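Side-chain contacts in SusD-like carbohydrate binding protein (Bacteroides vulgatus, PDB 3LEW), which probably binds carbohydrates at the cell outer membrane as a member of the SusD family, taking part in nutrient capture: residues R116-G119 / Q120-L124; A222-Y225 / S226-L230; F331-E335 / N336-D340; L385-Q388 / D389-T393; N482-D486 / H487-S491. All blocks are in the same frame, centred on the assembly; numbering follows the deposited sequence. Where two conformers were deposited one is given.

Contact 1 of 5, residues R116-G119 / Q120-L124; sequences RIKG and QALAL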
loop_
_atom_site.group_PDB
_atom_site.type_symbol
_atom_site.label_atom_id
_atom_site.label_comp_id
_atom_site.label_asym_id
_atom_site.label_seq_id
_atom_site.Cartn_x
_atom_site.Cartn_y
_atom_site.Cartn_z
ATOM N N ARG A 116 -5.375 -24.964 8.331
ATOM C CA ARG A 116 -5.840 -23.707 7.761
ATOM C C ARG A 116 -5.459 -22.513 8.632
ATOM O O ARG A 116 -5.005 -21.481 8.102
ATOM C CB ARG A 116 -7.346 -23.783 7.538
ATOM C CG ARG A 116 -7.943 -22.577 6.867
ATOM C CD ARG A 116 -8.507 -21.597 7.878
ATOM N NE ARG A 116 -9.565 -22.178 8.691
ATOM C CZ ARG A 116 -10.122 -21.581 9.736
ATOM N NH1 ARG A 116 -9.757 -20.356 10.104
ATOM N NH2 ARG A 116 -11.076 -22.222 10.407
ATOM N N ILE A 117 -5.623 -22.658 9.953
ATOM C CA ILE A 117 -5.235 -21.619 10.906
ATOM C C ILE A 117 -3.703 -21.381 10.899
ATOM O O ILE A 117 -3.233 -20.222 10.843
ATOM C CB ILE A 117 -5.746 -21.906 12.321
ATOM C CG1 ILE A 117 -7.286 -21.839 12.341
ATOM C CG2 ILE A 117 -5.175 -20.878 13.338
ATOM C CD1 ILE A 117 -7.899 -22.408 13.568
ATOM N N LYS A 118 -2.944 -22.475 10.877
ATOM C CA LYS A 118 -1.482 -22.370 10.741
ATOM C C LYS A 118 -1.104 -21.625 9.464
ATOM O O LYS A 118 -0.255 -20.714 9.478
ATOM C CB LYS A 118 -0.881 -23.763 10.747
ATOM C CG LYS A 118 0.643 -23.807 10.633
ATOM C CD LYS A 118 1.138 -25.217 10.703
ATOM C CE LYS A 118 2.646 -25.238 10.694
ATOM N NZ LYS A 118 3.208 -26.617 10.976
ATOM N N GLY A 119 -1.777 -21.947 8.354
ATOM C CA GLY A 119 -1.546 -21.256 7.096
ATOM C C GLY A 119 -1.859 -19.769 7.142
ATOM O O GLY A 119 -1.120 -18.938 6.624
ATOM N N GLN A 120 -2.960 -19.435 7.796
ATOM C CA GLN A 120 -3.347 -18.053 7.919
ATOM C C GLN A 120 -2.319 -17.225 8.768
ATOM O O GLN A 120 -2.024 -16.061 8.446
ATOM C CB GLN A 120 -4.764 -17.934 8.473
ATOM C CG GLN A 120 -5.857 -18.332 7.457
ATOM C CD GLN A 120 -7.244 -18.350 8.036
ATOM O OE1 GLN A 120 -7.455 -18.760 9.207
ATOM N NE2 GLN A 120 -8.232 -17.974 7.197
ATOM N N ALA A 121 -1.817 -17.827 9.836
ATOM C CA ALA A 121 -0.784 -17.222 10.678
ATOM C C ALA A 121 0.512 -17.011 9.913
ATOM O O ALA A 121 1.107 -15.943 9.981
ATOM C CB ALA A 121 -0.562 -18.062 11.956
ATOM N N LEU A 122 0.902 -17.996 9.116
ATOM C CA LEU A 122 2.099 -17.864 8.265
ATOM C C LEU A 122 1.934 -16.808 7.191
ATOM O O LEU A 122 2.876 -16.068 6.909
ATOM C CB LEU A 122 2.436 -19.229 7.614
ATOM C CG LEU A 122 3.083 -20.301 8.522
ATOM C CD1 LEU A 122 3.008 -21.732 7.869
ATOM C CD2 LEU A 122 4.563 -19.930 8.873
ATOM N N ALA A 123 0.744 -16.733 6.576
ATOM C CA ALA A 123 0.479 -15.771 5.493
ATOM C C ALA A 123 0.520 -14.340 6.038
ATOM O O ALA A 123 1.153 -13.472 5.435
ATOM C CB ALA A 123 -0.876 -16.092 4.784
ATOM N N LEU A 124 -0.102 -14.112 7.201
ATOM C CA LEU A 124 -0.064 -12.782 7.838
ATOM C C LEU A 124 1.367 -12.433 8.225
ATOM O O LEU A 124 1.817 -11.302 8.010
ATOM C CB LEU A 124 -0.997 -12.699 9.042
ATOM C CG LEU A 124 -1.126 -11.320 9.759
ATOM C CD1 LEU A 124 -1.494 -10.195 8.809
ATOM C CD2 LEU A 124 -2.138 -11.418 10.881
#
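Arg116 NH1 donates to Gln120 OE1 at 2.9 Å with an angle of 160° at the hydrogen, one turn along the same helix. The acceptor lies at the edge of the guanidinium, 8° out of its plane, whereas the amide itself stands almost upright to that group, the two planes being 84° apart. The arginine chain is bent at chi2 and chi3; its CD also packs 3.3 Å from Gln120 OE1, and Ile117 CG1 sits 3.6 Å above one guanidinium face, near its rim. The pair is further tied by the backbone bond from Gln120 N to Arg116 O, 2.9 Å long. NH1 has a stronger partner in Glu23, with which it forms a salt bridge, while Gln120 NE2 donates to Ile200 O and Tyr192 OH; the buried amide is thus engaged at both ends, which fixes its rotation. A leucine here would probably leave Arg116 NH1 without this acceptor and Ile200 O and Tyr192 OH without their amide partner. On another side of the helix, Lys118 CG runs alongside Leu122 CD1 at 4.2 Å. Helix 111-135 packs among three others: Leu122 meets helices 81-103 and 170-187, and Gln120 and Ala121 touch Leu26 of helix 19-35.

Contact 2 of 5, residues A222-Y225 / S226-L230; sequences AKTY and SDKLL
Lys223 lies obliquely across Asp227, its extended aliphatic chain passing the carboxylate with CG 3.7 Å and CE 3.8 Å from Asp227 OD2. The charged ends do not meet: Lys223 NZ is 5.1 Å from Asp227 OD2 and forms a salt bridge with Asp362 instead, while Asp227 OD1 is held by Lys357 and Asn353. At that separation any attraction between the two charges is probably weak. Ser226 OG donates to Ala222 O at 2.6 Å, and Ser226 N donates to the same oxygen at 3.0 Å, the two arriving from opposite faces of the carbonyl plane. This is the familiar bond of a helical serine back to the carbonyl four residues earlier, and chi1 of 57° allows it by setting OG between the backbone N and the carbonyl carbon. Asn353 also bonds to OG, joining helix 219-232 to helix 346-359, against which Ala222 and Leu229 pack as well. Thr224 and Lys228 run side by side in the same direction, with CG2 of the threonine 4.1 Å from CE of the lysine. Tyr225 leaves the helix toward helix 202-215, touching Leu209 and Ser210, and its OH is hydrogen-bonded to Glu182.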
loop_
_atom_site.group_PDB
_atom_site.type_symbol
_atom_site.label_atom_id
_atom_site.label_comp_id
_atom_site.label_asym_id
_atom_site.label_seq_id
_atom_site.Cartn_x
_atom_site.Cartn_y
_atom_site.Cartn_z
ATOM N N ALA A 222 6.562 -15.021 -9.582
ATOM C CA ALA A 222 5.527 -13.982 -9.644
ATOM C C ALA A 222 4.556 -14.285 -10.765
ATOM O O ALA A 222 3.335 -14.160 -10.612
ATOM C CB ALA A 222 6.158 -12.573 -9.840
ATOM N N LYS A 223 5.104 -14.692 -11.900
ATOM C CA LYS A 223 4.272 -15.132 -13.044
ATOM C C LYS A 223 3.429 -16.359 -12.677
ATOM O O LYS A 223 2.228 -16.426 -12.995
ATOM C CB LYS A 223 5.169 -15.440 -14.255
ATOM C CG LYS A 223 4.483 -16.288 -15.364
ATOM C CD LYS A 223 5.363 -16.546 -16.543
ATOM C CE LYS A 223 4.730 -17.531 -17.541
ATOM N NZ LYS A 223 5.529 -17.659 -18.799
ATOM N N THR A 224 4.055 -17.343 -12.052
ATOM C CA THR A 224 3.372 -18.612 -11.719
ATOM C C THR A 224 2.201 -18.386 -10.785
ATOM O O THR A 224 1.070 -18.853 -11.040
ATOM C CB THR A 224 4.335 -19.628 -11.089
ATOM O OG1 THR A 224 5.299 -20.005 -12.073
ATOM C CG2 THR A 224 3.586 -20.874 -10.576
ATOM N N TYR A 225 2.431 -17.622 -9.725
ATOM C CA TYR A 225 1.390 -17.434 -8.739
ATOM C C TYR A 225 0.297 -16.492 -9.265
ATOM O O TYR A 225 -0.886 -16.699 -8.990
ATOM C CB TYR A 225 1.977 -16.971 -7.420
ATOM C CG TYR A 225 2.928 -17.973 -6.773
ATOM C CD1 TYR A 225 2.530 -19.279 -6.527
ATOM C CD2 TYR A 225 4.210 -17.597 -6.396
ATOM C CE1 TYR A 225 3.403 -20.197 -5.940
ATOM C CE2 TYR A 225 5.084 -18.499 -5.801
ATOM C CZ TYR A 225 4.686 -19.785 -5.576
ATOM O OH TYR A 225 5.532 -20.742 -4.999
ATOM N N SER A 226 0.664 -15.438 -10.009
ATOM C CA SER A 226 -0.374 -14.526 -10.534
ATOM C C SER A 226 -1.185 -15.194 -11.659
ATOM O O SER A 226 -2.400 -14.942 -11.778
ATOM C CB SER A 226 0.251 -13.185 -10.963
ATOM O OG SER A 226 1.264 -13.360 -11.932
ATOM N N ASP A 227 -0.548 -16.016 -12.493
ATOM C CA ASP A 227 -1.294 -16.830 -13.457
ATOM C C ASP A 227 -2.354 -17.706 -12.730
ATOM O O ASP A 227 -3.511 -17.781 -13.153
ATOM C CB ASP A 227 -0.342 -17.754 -14.249
ATOM C CG ASP A 227 0.279 -17.097 -15.510
ATOM O OD1 ASP A 227 -0.137 -16.007 -15.978
ATOM O OD2 ASP A 227 1.186 -17.756 -16.083
ATOM N N LYS A 228 -1.950 -18.392 -11.665
ATOM C CA LYS A 228 -2.887 -19.267 -10.893
ATOM C C LYS A 228 -4.059 -18.470 -10.375
ATOM O O LYS A 228 -5.196 -18.924 -10.446
ATOM C CB LYS A 228 -2.168 -19.922 -9.704
ATOM C CG LYS A 228 -1.247 -21.094 -10.075
ATOM C CD LYS A 228 -0.410 -21.657 -8.870
ATOM C CE LYS A 228 0.337 -22.973 -9.209
ATOM N NZ LYS A 228 -0.545 -24.156 -9.052
ATOM N N LEU A 229 -3.772 -17.282 -9.823
ATOM C CA LEU A 229 -4.801 -16.379 -9.285
ATOM C C LEU A 229 -5.760 -15.961 -10.396
ATOM O O LEU A 229 -6.989 -16.170 -10.287
ATOM C CB LEU A 229 -4.182 -15.187 -8.567
ATOM C CG LEU A 229 -5.173 -14.408 -7.686
ATOM C CD1 LEU A 229 -4.484 -13.556 -6.637
ATOM C CD2 LEU A 229 -6.155 -13.552 -8.511
ATOM N N LEU A 230 -5.223 -15.509 -11.521
ATOM C CA LEU A 230 -6.105 -15.039 -12.592
ATOM C C LEU A 230 -6.934 -16.156 -13.221
ATOM O O LEU A 230 -8.043 -15.883 -13.729
ATOM C CB LEU A 230 -5.304 -14.307 -13.660
ATOM C CG LEU A 230 -4.655 -12.991 -13.253
ATOM C CD1 LEU A 230 -3.664 -12.473 -14.328
ATOM C CD2 LEU A 230 -5.726 -11.930 -12.915
#

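Contact 3 of 5, residues F331-E335 / N336-D340; sequences FRDIE and NQLGD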
loop_
_atom_site.group_PDB
_atom_site.type_symbol
_atom_site.label_atom_id
_atom_site.label_comp_id
_atom_site.label_asym_id
_atom_site.label_seq_id
_atom_site.Cartn_x
_atom_site.Cartn_y
_atom_site.Cartn_z
ATOM N N PHE A 331 -16.032 8.697 1.753
ATOM C CA PHE A 331 -16.722 8.059 2.862
ATOM C C PHE A 331 -17.971 7.335 2.361
ATOM O O PHE A 331 -18.720 7.829 1.513
ATOM C CB PHE A 331 -17.162 9.109 3.913
ATOM C CG PHE A 331 -16.089 9.474 4.928
ATOM C CD1 PHE A 331 -15.877 8.674 6.036
ATOM C CD2 PHE A 331 -15.308 10.639 4.787
ATOM C CE1 PHE A 331 -14.925 9.009 6.969
ATOM C CE2 PHE A 331 -14.352 10.955 5.707
ATOM C CZ PHE A 331 -14.178 10.160 6.819
ATOM N N ARG A 332 -18.194 6.149 2.894
ATOM C CA ARG A 332 -19.434 5.410 2.647
ATOM C C ARG A 332 -20.579 6.004 3.436
ATOM O O ARG A 332 -21.656 6.273 2.892
ATOM C CB ARG A 332 -19.257 3.926 2.949
ATOM C CG ARG A 332 -20.493 3.123 2.599
ATOM C CD ARG A 332 -20.264 1.655 2.833
ATOM N NE ARG A 332 -20.388 1.300 4.264
ATOM C CZ ARG A 332 -19.399 0.859 5.039
ATOM N NH1 ARG A 332 -18.189 0.758 4.587
ATOM N NH2 ARG A 332 -19.629 0.515 6.287
ATOM N N ASP A 333 -20.336 6.269 4.719
ATOM C CA ASP A 333 -21.340 6.842 5.619
ATOM C C ASP A 333 -20.680 8.073 6.234
ATOM O O ASP A 333 -19.817 7.943 7.085
ATOM C CB ASP A 333 -21.718 5.794 6.692
ATOM C CG ASP A 333 -22.766 6.286 7.670
ATOM O OD1 ASP A 333 -22.983 7.532 7.767
ATOM O OD2 ASP A 333 -23.366 5.403 8.358
ATOM N N ILE A 334 -21.034 9.272 5.770
ATOM C CA ILE A 334 -20.289 10.468 6.201
ATOM C C ILE A 334 -20.709 10.898 7.627
ATOM O O ILE A 334 -19.875 11.284 8.426
ATOM C CB ILE A 334 -20.432 11.624 5.197
ATOM C CG1 ILE A 334 -19.565 12.820 5.611
ATOM C CG2 ILE A 334 -21.898 12.035 5.084
ATOM C CD1 ILE A 334 -18.079 12.520 5.775
ATOM N N GLU A 335 -21.972 10.727 7.973
ATOM C CA GLU A 335 -22.442 11.094 9.313
ATOM C C GLU A 335 -21.767 10.242 10.404
ATOM O O GLU A 335 -21.499 10.740 11.488
ATOM C CB GLU A 335 -23.936 10.841 9.405
ATOM C CG GLU A 335 -24.739 11.778 8.540
ATOM C CD GLU A 335 -26.165 11.302 8.413
ATOM O OE1 GLU A 335 -26.373 10.293 7.703
ATOM O OE2 GLU A 335 -27.059 11.928 9.030
ATOM N N ASN A 336 -21.584 8.958 10.125
ATOM C CA ASN A 336 -20.990 8.015 11.087
ATOM C C ASN A 336 -19.542 7.712 10.783
ATOM O O ASN A 336 -18.897 6.928 11.500
ATOM C CB ASN A 336 -21.835 6.752 11.152
ATOM C CG ASN A 336 -23.244 7.055 11.574
ATOM O OD1 ASN A 336 -23.433 7.683 12.590
ATOM N ND2 ASN A 336 -24.227 6.670 10.780
ATOM N N GLN A 337 -19.015 8.382 9.760
ATOM C CA GLN A 337 -17.589 8.337 9.390
ATOM C C GLN A 337 -17.068 6.916 9.156
ATOM O O GLN A 337 -16.162 6.448 9.833
ATOM C CB GLN A 337 -16.745 9.109 10.416
ATOM C CG GLN A 337 -17.123 10.581 10.526
ATOM C CD GLN A 337 -16.337 11.343 11.582
ATOM O OE1 GLN A 337 -15.185 10.985 11.944
ATOM N NE2 GLN A 337 -16.946 12.396 12.078
ATOM N N LEU A 338 -17.680 6.218 8.199
ATOM C CA LEU A 338 -17.277 4.865 7.859
ATOM C C LEU A 338 -16.828 4.792 6.411
ATOM O O LEU A 338 -17.441 5.358 5.522
ATOM C CB LEU A 338 -18.434 3.867 8.039
ATOM C CG LEU A 338 -19.055 3.739 9.433
ATOM C CD1 LEU A 338 -20.177 2.665 9.381
ATOM C CD2 LEU A 338 -17.984 3.363 10.450
ATOM N N GLY A 339 -15.760 4.045 6.197
ATOM C CA GLY A 339 -15.307 3.670 4.849
ATOM C C GLY A 339 -14.334 2.541 4.951
ATOM O O GLY A 339 -13.428 2.588 5.780
ATOM N N ASP A 340 -14.483 1.516 4.097
ATOM C CA ASP A 340 -13.648 0.324 4.186
ATOM C C ASP A 340 -12.285 0.579 3.529
ATOM O O ASP A 340 -12.148 1.420 2.645
ATOM C CB ASP A 340 -14.310 -0.908 3.539
ATOM C CG ASP A 340 -15.633 -1.329 4.213
ATOM O OD1 ASP A 340 -16.035 -0.754 5.273
ATOM O OD2 ASP A 340 -16.292 -2.276 3.671
HETATM O O HOH W 1 -19.344 13.291 10.144
#
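The Arg332 guanidinium carries Leu338 CB over one face and Asp340 OD1 at its edge, while the Phe331 ring has Leu338 O at its edge, 3.7 Å from CD1. Arg332 NH1 makes a salt bridge of 2.7 Å to Asp340 OD1, reaching it from above the carboxylate plane, 65° out. Asn247 O also accepts from NH1, and Gln260 N donates to that aspartate oxygen. Asp333 grips Asn336 twice: OD2 takes Asn336 ND2 on its syn side at 2.9 Å, and OD1 takes Asn336 N at 3.1 Å. With CG anti to the backbone N (chi1 -179°), the carboxylate is brought to both donors. An alanine here is likely to leave the amide and the backbone N-H of Asn336 without these acceptors and free the asparagine to turn. Arg332 N and Asp333 N both donate to Leu338 O, a classic beta bulge, and Gln337 and Leu338 together face Asp333 in a G1 bulge: a bulged turn closed by the single antiparallel, hydrogen-bonded pair Asp333-Leu338, in the loop between strands 321-326 and 341-345.

Contact 4 of 5, residues L385-Q388 / D389-T393; sequences LSQQ and DLLET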
loop_
_atom_site.group_PDB
_atom_site.type_symbol
_atom_site.label_atom_id
_atom_site.label_comp_id
_atom_site.label_asym_id
_atom_site.label_seq_id
_atom_site.Cartn_x
_atom_site.Cartn_y
_atom_site.Cartn_z
ATOM N N LEU A 385 7.154 -2.556 -27.736
ATOM C CA LEU A 385 8.107 -1.747 -27.028
ATOM C C LEU A 385 9.322 -2.594 -26.635
ATOM O O LEU A 385 9.225 -3.817 -26.478
ATOM C CB LEU A 385 7.411 -1.192 -25.781
ATOM C CG LEU A 385 6.177 -0.378 -26.106
ATOM C CD1 LEU A 385 5.365 -0.074 -24.818
ATOM C CD2 LEU A 385 6.628 0.904 -26.825
ATOM N N SER A 386 10.463 -1.940 -26.453
ATOM C CA SER A 386 11.598 -2.593 -25.802
ATOM C C SER A 386 11.128 -3.055 -24.418
ATOM O O SER A 386 10.125 -2.527 -23.889
ATOM C CB SER A 386 12.758 -1.624 -25.646
ATOM O OG SER A 386 12.427 -0.573 -24.750
ATOM N N GLN A 387 11.836 -4.035 -23.860
ATOM C CA GLN A 387 11.548 -4.516 -22.508
ATOM C C GLN A 387 11.546 -3.305 -21.560
ATOM O O GLN A 387 10.617 -3.167 -20.750
ATOM C CB GLN A 387 12.572 -5.579 -22.072
ATOM C CG GLN A 387 12.368 -6.099 -20.652
ATOM C CD GLN A 387 13.557 -6.919 -20.121
ATOM O OE1 GLN A 387 14.650 -6.389 -19.936
ATOM N NE2 GLN A 387 13.345 -8.207 -19.894
ATOM N N GLN A 388 12.537 -2.412 -21.680
ATOM C CA GLN A 388 12.592 -1.260 -20.772
ATOM C C GLN A 388 11.379 -0.318 -20.934
ATOM O O GLN A 388 10.830 0.135 -19.931
ATOM C CB GLN A 388 13.892 -0.458 -20.919
ATOM C CG GLN A 388 14.088 0.640 -19.845
ATOM C CD GLN A 388 14.070 0.127 -18.376
ATOM O OE1 GLN A 388 14.478 -1.018 -18.071
ATOM N NE2 GLN A 388 13.575 0.987 -17.455
ATOM N N ASP A 389 10.984 -0.021 -22.174
ATOM C CA ASP A 389 9.828 0.859 -22.421
ATOM C C ASP A 389 8.509 0.190 -22.003
ATOM O O ASP A 389 7.598 0.875 -21.547
ATOM C CB ASP A 389 9.729 1.292 -23.890
ATOM C CG ASP A 389 10.773 2.351 -24.275
ATOM O OD1 ASP A 389 11.390 2.964 -23.366
ATOM O OD2 ASP A 389 10.956 2.545 -25.494
ATOM N N LEU A 390 8.419 -1.126 -22.159
ATOM C CA LEU A 390 7.238 -1.883 -21.687
ATOM C C LEU A 390 7.161 -1.818 -20.186
ATOM O O LEU A 390 6.101 -1.511 -19.637
ATOM C CB LEU A 390 7.283 -3.344 -22.135
ATOM C CG LEU A 390 6.064 -4.169 -21.687
ATOM C CD1 LEU A 390 4.719 -3.559 -22.165
ATOM C CD2 LEU A 390 6.275 -5.626 -22.177
ATOM N N LEU A 391 8.279 -2.057 -19.495
ATOM C CA LEU A 391 8.300 -1.861 -18.047
ATOM C C LEU A 391 7.864 -0.464 -17.635
ATOM O O LEU A 391 7.045 -0.308 -16.720
ATOM C CB LEU A 391 9.674 -2.196 -17.466
ATOM C CG LEU A 391 10.045 -3.649 -17.455
ATOM C CD1 LEU A 391 11.552 -3.806 -17.121
ATOM C CD2 LEU A 391 9.154 -4.406 -16.461
ATOM N N GLU A 392 8.365 0.580 -18.300
ATOM C CA GLU A 392 7.960 1.928 -17.903
ATOM C C GLU A 392 6.464 2.173 -18.144
ATOM O O GLU A 392 5.833 2.883 -17.372
ATOM C CB GLU A 392 8.833 2.992 -18.564
ATOM C CG GLU A 392 10.232 2.963 -17.990
ATOM C CD GLU A 392 11.209 3.871 -18.697
ATOM O OE1 GLU A 392 10.771 4.883 -19.306
ATOM O OE2 GLU A 392 12.423 3.556 -18.626
ATOM N N THR A 393 5.921 1.574 -19.176
ATOM C CA THR A 393 4.487 1.690 -19.502
ATOM C C THR A 393 3.632 0.979 -18.443
ATOM O O THR A 393 2.576 1.477 -18.027
ATOM C CB THR A 393 4.206 1.158 -20.937
ATOM O OG1 THR A 393 5.030 1.889 -21.864
ATOM C CG2 THR A 393 2.755 1.357 -21.315
HETATM O O HOH W 2 10.738 0.862 -27.371
#
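Ser386 OG accepts from Asp389 N at 3.0 Å, with 162° at the hydrogen, and so takes up a backbone N-H of the first turn of helix 387-401. A chi1 of 66° turns OG over that N-H, and Asp389 CB packs 3.4 Å from the same oxygen. Asp389 OD2 and Ser386 N are linked through a water, which donates to the carboxylate and accepts from Ser386 N at 3.0 Å. One turn on, Gln388 NE2 donates to Glu392 OE2 at 3.0 Å, the acceptor lying in the amide plane; Glu392 has two conformers, however, and this bond belongs to one of them, so its persistence is doubtful. Leu385, just ahead of the cap, folds back on the helix: its CB lies 4.2 Å from Leu390 CB, and its CD1 approaches Thr393 OG1 at 3.6 Å. That hydroxyl is itself positioned by donating to Asp389 O at 2.8 Å, joining Thr393 N from the other face of the carbonyl. Farther out, Leu390 and Leu391 pack on Ala358 of helix 346-359, and Leu390 and Thr393 on Leu369 of helix 365-376. The helix start thus combines a serine N-cap with a hydrophobic staple, the apolar pair Leu385 and Leu390 that brackets the cap.

Contact 5 of 5, residues N482-D486 / H487-S491; sequences NLYKD and HPKLS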
loop_
_atom_site.group_PDB
_atom_site.type_symbol
_atom_site.label_atom_id
_atom_site.label_comp_id
_atom_site.label_asym_id
_atom_site.label_seq_id
_atom_site.Cartn_x
_atom_site.Cartn_y
_atom_site.Cartn_z
ATOM N N ASN A 482 22.651 -5.970 19.605
ATOM C CA ASN A 482 23.252 -6.707 18.488
ATOM C C ASN A 482 22.693 -6.359 17.096
ATOM O O ASN A 482 22.962 -7.063 16.104
ATOM C CB ASN A 482 23.023 -8.184 18.745
ATOM C CG ASN A 482 23.660 -8.656 20.065
ATOM O OD1 ASN A 482 22.972 -9.221 20.914
ATOM N ND2 ASN A 482 24.928 -8.385 20.248
ATOM N N LEU A 483 21.883 -5.297 17.038
ATOM C CA LEU A 483 21.100 -4.974 15.863
ATOM C C LEU A 483 21.901 -4.999 14.555
ATOM O O LEU A 483 21.448 -5.574 13.561
ATOM C CB LEU A 483 20.474 -3.586 16.061
ATOM C CG LEU A 483 19.533 -3.060 15.002
ATOM C CD1 LEU A 483 18.350 -3.993 14.771
ATOM C CD2 LEU A 483 19.092 -1.632 15.431
ATOM N N TYR A 484 23.091 -4.364 14.560
ATOM C CA TYR A 484 23.881 -4.171 13.342
ATOM C C TYR A 484 25.099 -5.083 13.302
ATOM O O TYR A 484 26.081 -4.793 12.606
ATOM C CB TYR A 484 24.340 -2.704 13.230
ATOM C CG TYR A 484 23.189 -1.743 13.098
ATOM C CD1 TYR A 484 22.335 -1.818 12.013
ATOM C CD2 TYR A 484 22.916 -0.785 14.082
ATOM C CE1 TYR A 484 21.246 -0.945 11.879
ATOM C CE2 TYR A 484 21.818 0.100 13.966
ATOM C CZ TYR A 484 20.994 0.005 12.881
ATOM O OH TYR A 484 19.924 0.884 12.750
ATOM N N LYS A 485 25.057 -6.164 14.065
ATOM C CA LYS A 485 26.183 -7.067 14.136
ATOM C C LYS A 485 26.534 -7.745 12.797
ATOM O O LYS A 485 27.738 -7.869 12.474
ATOM C CB LYS A 485 25.927 -8.137 15.183
ATOM C CG LYS A 485 27.139 -8.977 15.505
ATOM C CD LYS A 485 26.747 -10.114 16.466
ATOM C CE LYS A 485 27.930 -11.031 16.786
ATOM N NZ LYS A 485 27.484 -12.269 17.516
ATOM N N ASP A 486 25.528 -8.201 12.067
ATOM C CA ASP A 486 25.744 -8.972 10.843
ATOM C C ASP A 486 25.740 -8.071 9.600
ATOM O O ASP A 486 26.451 -8.350 8.619
ATOM C CB ASP A 486 24.710 -10.076 10.699
ATOM C CG ASP A 486 24.839 -11.148 11.762
ATOM O OD1 ASP A 486 25.933 -11.329 12.320
ATOM O OD2 ASP A 486 23.834 -11.804 12.033
ATOM N N HIS A 487 24.918 -7.022 9.636
ATOM C CA HIS A 487 24.771 -6.084 8.510
ATOM C C HIS A 487 24.793 -4.679 9.077
ATOM O O HIS A 487 23.949 -4.320 9.889
ATOM C CB HIS A 487 23.464 -6.368 7.781
ATOM C CG HIS A 487 23.368 -7.779 7.296
ATOM N ND1 HIS A 487 24.158 -8.266 6.268
ATOM C CD2 HIS A 487 22.635 -8.835 7.748
ATOM C CE1 HIS A 487 23.903 -9.558 6.104
ATOM N NE2 HIS A 487 22.986 -9.928 6.990
ATOM N N PRO A 488 25.757 -3.852 8.643
ATOM C CA PRO A 488 25.881 -2.546 9.256
ATOM C C PRO A 488 24.799 -1.531 8.861
ATOM O O PRO A 488 24.220 -1.600 7.782
ATOM C CB PRO A 488 27.230 -2.040 8.732
ATOM C CG PRO A 488 27.366 -2.714 7.384
ATOM C CD PRO A 488 26.841 -4.117 7.674
ATOM N N LYS A 489 24.563 -0.589 9.763
ATOM C CA LYS A 489 23.676 0.504 9.510
ATOM C C LYS A 489 24.202 1.248 8.279
ATOM O O LYS A 489 25.417 1.408 8.104
ATOM C CB LYS A 489 23.669 1.452 10.739
ATOM C CG LYS A 489 22.763 2.650 10.632
ATOM C CD LYS A 489 22.705 3.391 11.975
ATOM C CE LYS A 489 21.744 4.527 11.975
ATOM N NZ LYS A 489 21.629 5.113 13.330
ATOM N N LEU A 490 23.300 1.703 7.428
ATOM C CA LEU A 490 23.722 2.381 6.195
ATOM C C LEU A 490 24.516 3.640 6.528
ATOM O O LEU A 490 24.122 4.429 7.431
ATOM C CB LEU A 490 22.507 2.734 5.329
ATOM C CG LEU A 490 21.657 1.612 4.763
ATOM C CD1 LEU A 490 20.599 2.225 3.812
ATOM C CD2 LEU A 490 22.510 0.530 4.032
ATOM N N SER A 491 25.637 3.836 5.816
ATOM C CA SER A 491 26.535 4.955 6.047
ATOM C C SER A 491 25.985 6.280 5.575
ATOM O O SER A 491 26.624 7.301 5.775
ATOM C CB SER A 491 27.875 4.735 5.309
ATOM O OG SER A 491 28.464 3.519 5.768
HETATM O O HOH W 3 22.761 -7.221 11.711
#
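Tyr484 is the tightly packed centre, with Lys489 CB lying over the middle of one ring face, 3.6 Å from the centroid and 11° off the normal. This CH-pi contact is extended by the straight lysine chain, whose CD passes 3.8 Å from Tyr484 OH as the two side chains cross at a slant. Leu483 CG covers the opposite face, 3.9 Å above the plane, so the ring is sandwiched between aliphatic groups. At the ring edge, His487 O lies in plane, 3.7 Å from Tyr484 CD1, and the same oxygen receives a CA-H...O contact from Tyr484 CA at 3.5 Å. The polar ends of the pair converge on one carboxylate, since Glu477 forms a salt bridge with Lys489 NZ and a hydrogen bond with Tyr484 OH, which probably limits the freedom of both side chains. The other end is looser. Asp486 and Pro488 are exposed, and a water bridges the bend, donating to Leu483 O and accepting from His487 N at 3.0 Å. Here Asp486 CB stands over the His487 ring, but at 4.2 Å from its centroid and 28° off the normal, a slacker fit than the tyrosine's. A type I turn from Asn482 to Lys485 lies early in the loop after helix 474-479, and the loop rests through Tyr484 and His487 on Val147 of strand 147-149.

Contact 1 is the buried one, contacts 2 and 3 are partly buried, and contacts 4 and 5 lie at the surface. Contacts 1 and 2 lie within single helices and contact 4 spans a helix start, whereas 331-335 with 336-340 and 482-486 with 487-491 are loops. Helix 346-359 joins two of them, packing against both contact 2 and contact 4, whose centres are about 21 Å apart. Chemistry follows place: buried contact 1 has a guanidinium and an amide with further protein partners, contact 4 uses a water and a cap at its exposed helix start, contact 3 relies on backbone bulges and carboxylates, and contact 5 on aliphatic groups over the faces of a tyrosine ring, one in a CH-pi contact.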